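Long-range contact in alpha-amylase/trypsin inhibitor (Eleusine coracana, PDB 1B1U), which inhibits both trypsin and alpha-amylase and may protect ragi seeds against endogenous and exogenous hydrolytic activities: residues A59-V67 with Q73-D81. Numbering follows the deposited sequence.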
ATOM      1  N   ALA A  59      -2.053   5.493  -3.694  1.00  9.09           N
ATOM      2  CA  ALA A  59      -1.213   4.326  -3.955  1.00  8.46           C
ATOM      3  C   ALA A  59      -1.559   3.163  -3.026  1.00  9.61           C
ATOM      4  O   ALA A  59      -1.442   1.989  -3.406  1.00 11.52           O
ATOM      5  CB  ALA A  59       0.257   4.697  -3.783  1.00  5.61           C
ATOM      6  N   VAL A  60      -1.967   3.488  -1.802  1.00 11.99           N
ATOM      7  CA  VAL A  60      -2.339   2.466  -0.830  1.00 11.20           C
ATOM      8  C   VAL A  60      -3.702   1.894  -1.220  1.00  5.85           C
ATOM      9  O   VAL A  60      -3.888   0.684  -1.205  1.00  3.08           O
ATOM     10  CB  VAL A  60      -2.380   3.043   0.615  1.00 10.50           C
ATOM     11  CG1 VAL A  60      -3.014   2.039   1.583  1.00  2.00           C
ATOM     12  CG2 VAL A  60      -0.965   3.356   1.072  1.00 11.34           C
ATOM     13  N   ARG A  61      -4.639   2.768  -1.579  1.00  8.23           N
ATOM     14  CA  ARG A  61      -5.970   2.327  -2.004  1.00 10.55           C
ATOM     15  C   ARG A  61      -5.837   1.390  -3.195  1.00  8.97           C
ATOM     16  O   ARG A  61      -6.543   0.384  -3.293  1.00 10.20           O
ATOM     17  CB  ARG A  61      -6.839   3.526  -2.399  1.00 10.43           C
ATOM     18  CG  ARG A  61      -8.318   3.198  -2.598  1.00 10.09           C
ATOM     19  CD  ARG A  61      -9.005   4.221  -3.515  1.00  6.19           C
ATOM     20  NE  ARG A  61      -8.355   4.298  -4.818  1.00  2.00           N
ATOM     21  CZ  ARG A  61      -8.476   3.358  -5.746  1.00  6.36           C
ATOM     22  NH1 ARG A  61      -9.218   2.295  -5.505  1.00 12.32           N
ATOM     23  NH2 ARG A  61      -7.836   3.457  -6.899  1.00  8.81           N
ATOM     24  N   ILE A  62      -4.921   1.714  -4.100  1.00  9.29           N
ATOM     25  CA  ILE A  62      -4.718   0.883  -5.282  1.00 12.69           C
ATOM     26  C   ILE A  62      -4.200  -0.491  -4.873  1.00 12.62           C
ATOM     27  O   ILE A  62      -4.496  -1.497  -5.521  1.00 13.53           O
ATOM     28  CB  ILE A  62      -3.693   1.508  -6.272  1.00 14.22           C
ATOM     29  CG1 ILE A  62      -4.094   2.937  -6.651  1.00 15.47           C
ATOM     30  CG2 ILE A  62      -3.598   0.646  -7.515  1.00 13.89           C
ATOM     31  CD1 ILE A  62      -3.085   3.634  -7.589  1.00  9.31           C
ATOM     32  N   LEU A  63      -3.401  -0.525  -3.806  1.00 16.51           N
ATOM     33  CA  LEU A  63      -2.841  -1.780  -3.309  1.00 10.50           C
ATOM     34  C   LEU A  63      -3.983  -2.670  -2.856  1.00  4.77           C
ATOM     35  O   LEU A  63      -4.017  -3.863  -3.151  1.00  2.38           O
ATOM     36  CB  LEU A  63      -1.902  -1.519  -2.123  1.00 13.47           C
ATOM     37  CG  LEU A  63      -1.377  -2.704  -1.299  1.00 11.71           C
ATOM     38  CD1 LEU A  63      -0.590  -3.690  -2.180  1.00  6.85           C
ATOM     39  CD2 LEU A  63      -0.503  -2.154  -0.175  1.00 13.25           C
ATOM     40  N   MET A  64      -4.916  -2.078  -2.130  1.00  2.00           N
ATOM     41  CA  MET A  64      -6.051  -2.825  -1.630  1.00  6.05           C
ATOM     42  C   MET A  64      -7.050  -3.208  -2.719  1.00  9.03           C
ATOM     43  O   MET A  64      -7.192  -4.374  -3.084  1.00  6.95           O
ATOM     44  CB  MET A  64      -6.774  -2.003  -0.569  1.00  8.12           C
ATOM     45  CG  MET A  64      -5.859  -1.206   0.349  1.00  4.18           C
ATOM     46  SD  MET A  64      -6.790  -0.255   1.538  1.00  8.39           S
ATOM     47  CE  MET A  64      -6.179   1.320   1.260  1.00  2.30           C
ATOM     48  N   ASP A  65      -7.703  -2.189  -3.259  1.00 14.04           N
ATOM     49  CA  ASP A  65      -8.754  -2.342  -4.253  1.00 14.24           C
ATOM     50  C   ASP A  65      -8.433  -2.382  -5.742  1.00 15.19           C
ATOM     51  O   ASP A  65      -9.153  -3.012  -6.508  1.00 19.44           O
ATOM     52  CB  ASP A  65      -9.794  -1.271  -3.961  1.00 13.12           C
ATOM     53  CG  ASP A  65     -10.120  -1.201  -2.486  1.00  8.64           C
ATOM     54  OD1 ASP A  65      -9.897  -2.226  -1.811  1.00 13.54           O
ATOM     55  OD2 ASP A  65     -10.587  -0.151  -1.997  1.00  9.53           O
ATOM     56  N   GLY A  66      -7.388  -1.696  -6.172  1.00 17.15           N
ATOM     57  CA  GLY A  66      -7.051  -1.757  -7.582  1.00 15.16           C
ATOM     58  C   GLY A  66      -7.339  -0.548  -8.447  1.00 14.85           C
ATOM     59  O   GLY A  66      -7.880   0.472  -8.008  1.00 13.11           O
ATOM     60  N   VAL A  67      -6.971  -0.677  -9.714  1.00 15.98           N
ATOM     61  CA  VAL A  67      -7.174   0.410 -10.655  1.00 15.30           C
ATOM     62  C   VAL A  67      -6.938  -0.044 -12.102  1.00 13.09           C
ATOM     63  O   VAL A  67      -6.269  -1.055 -12.361  1.00  8.30           O
ATOM     64  CB  VAL A  67      -6.234   1.612 -10.272  1.00 15.20           C
ATOM     65  CG1 VAL A  67      -4.956   1.584 -11.091  1.00 10.64           C
ATOM     66  CG2 VAL A  67      -6.972   2.931 -10.430  1.00 14.12           C
ATOM     67  N   GLN A  73      -5.292  -1.482 -19.217  1.00 36.89           N
ATOM     68  CA  GLN A  73      -4.773  -2.562 -18.398  1.00 32.19           C
ATOM     69  C   GLN A  73      -4.985  -2.234 -16.930  1.00 30.18           C
ATOM     70  O   GLN A  73      -4.916  -1.084 -16.519  1.00 29.45           O
ATOM     71  CB  GLN A  73      -3.296  -2.785 -18.694  1.00 33.34           C
ATOM     72  CG  GLN A  73      -3.030  -4.033 -19.527  1.00 34.40           C
ATOM     73  CD  GLN A  73      -2.816  -5.271 -18.672  1.00 40.82           C
ATOM     74  OE1 GLN A  73      -2.477  -6.347 -19.179  1.00 38.82           O
ATOM     75  NE2 GLN A  73      -3.010  -5.124 -17.364  1.00 40.98           N
ATOM     76  N   HIS A  74      -5.259  -3.264 -16.145  1.00 29.43           N
ATOM     77  CA  HIS A  74      -5.526  -3.118 -14.725  1.00 28.48           C
ATOM     78  C   HIS A  74      -4.372  -3.624 -13.873  1.00 26.69           C
ATOM     79  O   HIS A  74      -3.696  -4.589 -14.227  1.00 24.81           O
ATOM     80  CB  HIS A  74      -6.800  -3.895 -14.362  1.00 33.89           C
ATOM     81  CG  HIS A  74      -7.116  -5.022 -15.302  1.00 38.53           C
ATOM     82  ND1 HIS A  74      -6.272  -5.408 -16.325  1.00 39.97           N
ATOM     83  CD2 HIS A  74      -8.191  -5.846 -15.379  1.00 40.36           C
ATOM     84  CE1 HIS A  74      -6.810  -6.416 -16.988  1.00 38.82           C
ATOM     85  NE2 HIS A  74      -7.974  -6.701 -16.435  1.00 43.92           N
ATOM     86  N   GLU A  75      -4.147  -2.962 -12.748  1.00 25.90           N
ATOM     87  CA  GLU A  75      -3.092  -3.372 -11.833  1.00 26.86           C
ATOM     88  C   GLU A  75      -3.495  -2.945 -10.433  1.00 27.00           C
ATOM     89  O   GLU A  75      -4.069  -1.872 -10.245  1.00 27.46           O
ATOM     90  CB  GLU A  75      -1.741  -2.749 -12.233  1.00 28.28           C
ATOM     91  CG  GLU A  75      -1.711  -1.226 -12.350  1.00 26.89           C
ATOM     92  CD  GLU A  75      -0.435  -0.706 -13.022  1.00 26.62           C
ATOM     93  OE1 GLU A  75       0.242  -1.484 -13.728  1.00 27.69           O
ATOM     94  OE2 GLU A  75      -0.107   0.484 -12.844  1.00 25.86           O
ATOM     95  N   GLY A  76      -3.216  -3.797  -9.453  1.00 26.52           N
ATOM     96  CA  GLY A  76      -3.575  -3.481  -8.084  1.00 26.04           C
ATOM     97  C   GLY A  76      -4.386  -4.597  -7.459  1.00 24.23           C
ATOM     98  O   GLY A  76      -4.539  -5.663  -8.053  1.00 21.92           O
ATOM     99  N   ARG A  77      -4.921  -4.350  -6.267  1.00 23.36           N
ATOM    100  CA  ARG A  77      -5.705  -5.356  -5.556  1.00 22.86           C
ATOM    101  C   ARG A  77      -4.815  -6.570  -5.285  1.00 20.88           C
ATOM    102  O   ARG A  77      -5.104  -7.694  -5.688  1.00 18.96           O
ATOM    103  CB  ARG A  77      -6.936  -5.765  -6.372  1.00 23.94           C
ATOM    104  CG  ARG A  77      -7.984  -6.565  -5.589  1.00 24.50           C
ATOM    105  CD  ARG A  77      -8.411  -7.838  -6.343  1.00 25.13           C
ATOM    106  NE  ARG A  77      -9.202  -8.750  -5.512  1.00 18.91           N
ATOM    107  CZ  ARG A  77     -10.317  -8.405  -4.879  1.00 18.71           C
ATOM    108  NH1 ARG A  77     -10.785  -7.166  -4.979  1.00 20.10           N
ATOM    109  NH2 ARG A  77     -10.972  -9.292  -4.148  1.00 15.22           N
ATOM    110  N   LEU A  78      -3.712  -6.325  -4.595  1.00 23.55           N
ATOM    111  CA  LEU A  78      -2.789  -7.392  -4.253  1.00 20.08           C
ATOM    112  C   LEU A  78      -3.214  -7.996  -2.910  1.00 14.58           C
ATOM    113  O   LEU A  78      -2.811  -9.109  -2.567  1.00 16.09           O
ATOM    114  CB  LEU A  78      -1.366  -6.830  -4.155  1.00 19.02           C
ATOM    115  CG  LEU A  78      -0.464  -6.709  -5.394  1.00 21.30           C
ATOM    116  CD1 LEU A  78      -1.295  -6.782  -6.672  1.00 20.20           C
ATOM    117  CD2 LEU A  78       0.321  -5.388  -5.318  1.00 13.31           C
ATOM    118  N   LEU A  79      -4.025  -7.248  -2.161  1.00 10.10           N
ATOM    119  CA  LEU A  79      -4.510  -7.675  -0.847  1.00  7.12           C
ATOM    120  C   LEU A  79      -5.650  -8.685  -0.967  1.00  9.20           C
ATOM    121  O   LEU A  79      -6.793  -8.414  -0.585  1.00  7.06           O
ATOM    122  CB  LEU A  79      -4.955  -6.450  -0.017  1.00  4.24           C
ATOM    123  CG  LEU A  79      -3.879  -5.385   0.325  1.00  7.48           C
ATOM    124  CD1 LEU A  79      -4.247  -4.642   1.599  1.00  2.00           C
ATOM    125  CD2 LEU A  79      -2.507  -6.024   0.489  1.00  5.81           C
ATOM    126  N   GLN A  80      -5.303  -9.851  -1.505  1.00 11.85           N
ATOM    127  CA  GLN A  80      -6.220 -10.965  -1.723  1.00 17.64           C
ATOM    128  C   GLN A  80      -6.079 -12.042  -0.623  1.00 22.67           C
ATOM    129  O   GLN A  80      -4.979 -12.318  -0.130  1.00 25.07           O
ATOM    130  CB  GLN A  80      -5.946 -11.593  -3.105  1.00 16.85           C
ATOM    131  CG  GLN A  80      -5.999 -10.604  -4.287  1.00 13.99           C
ATOM    132  CD  GLN A  80      -5.145 -11.032  -5.492  1.00 13.87           C
ATOM    133  OE1 GLN A  80      -4.662 -12.160  -5.568  1.00 12.35           O
ATOM    134  NE2 GLN A  80      -4.964 -10.116  -6.438  1.00 14.95           N
ATOM    135  N   ASP A  81      -7.200 -12.650  -0.255  1.00 22.63           N
ATOM    136  CA  ASP A  81      -7.236 -13.681   0.777  1.00 24.35           C
ATOM    137  C   ASP A  81      -6.053 -14.631   0.743  1.00 23.03           C
ATOM    138  O   ASP A  81      -5.458 -14.867  -0.307  1.00 25.73           O
ATOM    139  CB  ASP A  81      -8.516 -14.516   0.648  1.00 24.82           C
ATOM    140  CG  ASP A  81      -9.760 -13.728   0.972  1.00 28.98           C
ATOM    141  OD1 ASP A  81      -9.938 -13.354   2.149  1.00 28.36           O
ATOM    142  OD2 ASP A  81     -10.561 -13.482   0.046  1.00 34.77           O
TER
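At the C-terminal end of helix 53-64 of this prolamin-clan inhibitor, the chain returns from the short antiparallel hairpin 67-68/74-75 and packs against the last turn, and backbone bonds join the two segments from V67 with E75 to L63 with L78. E75 N gives V67 O a bond of 2.9 Å, while the return bond from V67 N to E75 O is weak. Further along, carbonyls of the final turn take up amides of the returning chain: R77 N reaches I62 O at 3.0 Å, with 165° at the hydrogen, and L78 N reaches L63 O at 2.9 Å. Between these pairs G66 and G76 bring their CA atoms to 3.9 Å. With no side chain, G76 can bring its CA to 3.4 Å from I62 O, and the positive phi of both residues also suits glycine. Branched apolar side chains pack beside helix 19-29, where L63 and L79 are buried. Although its CB points away, L63 sets CG anti to the backbone N (chi1 170°), which brings the branch back across L78 and L79 at about a right angle, CD1 meeting L78 CD2 at 3.7 Å. L79 packs alongside M64, whose flexible, unbranched chain also touches R91 of helix 87-93. E75 OE1 is hydrogen-bonded to H14 ND1. R77 leads off the other way and lays the apolar start of its side chain over the helix end, CG 3.4 Å from M64 O.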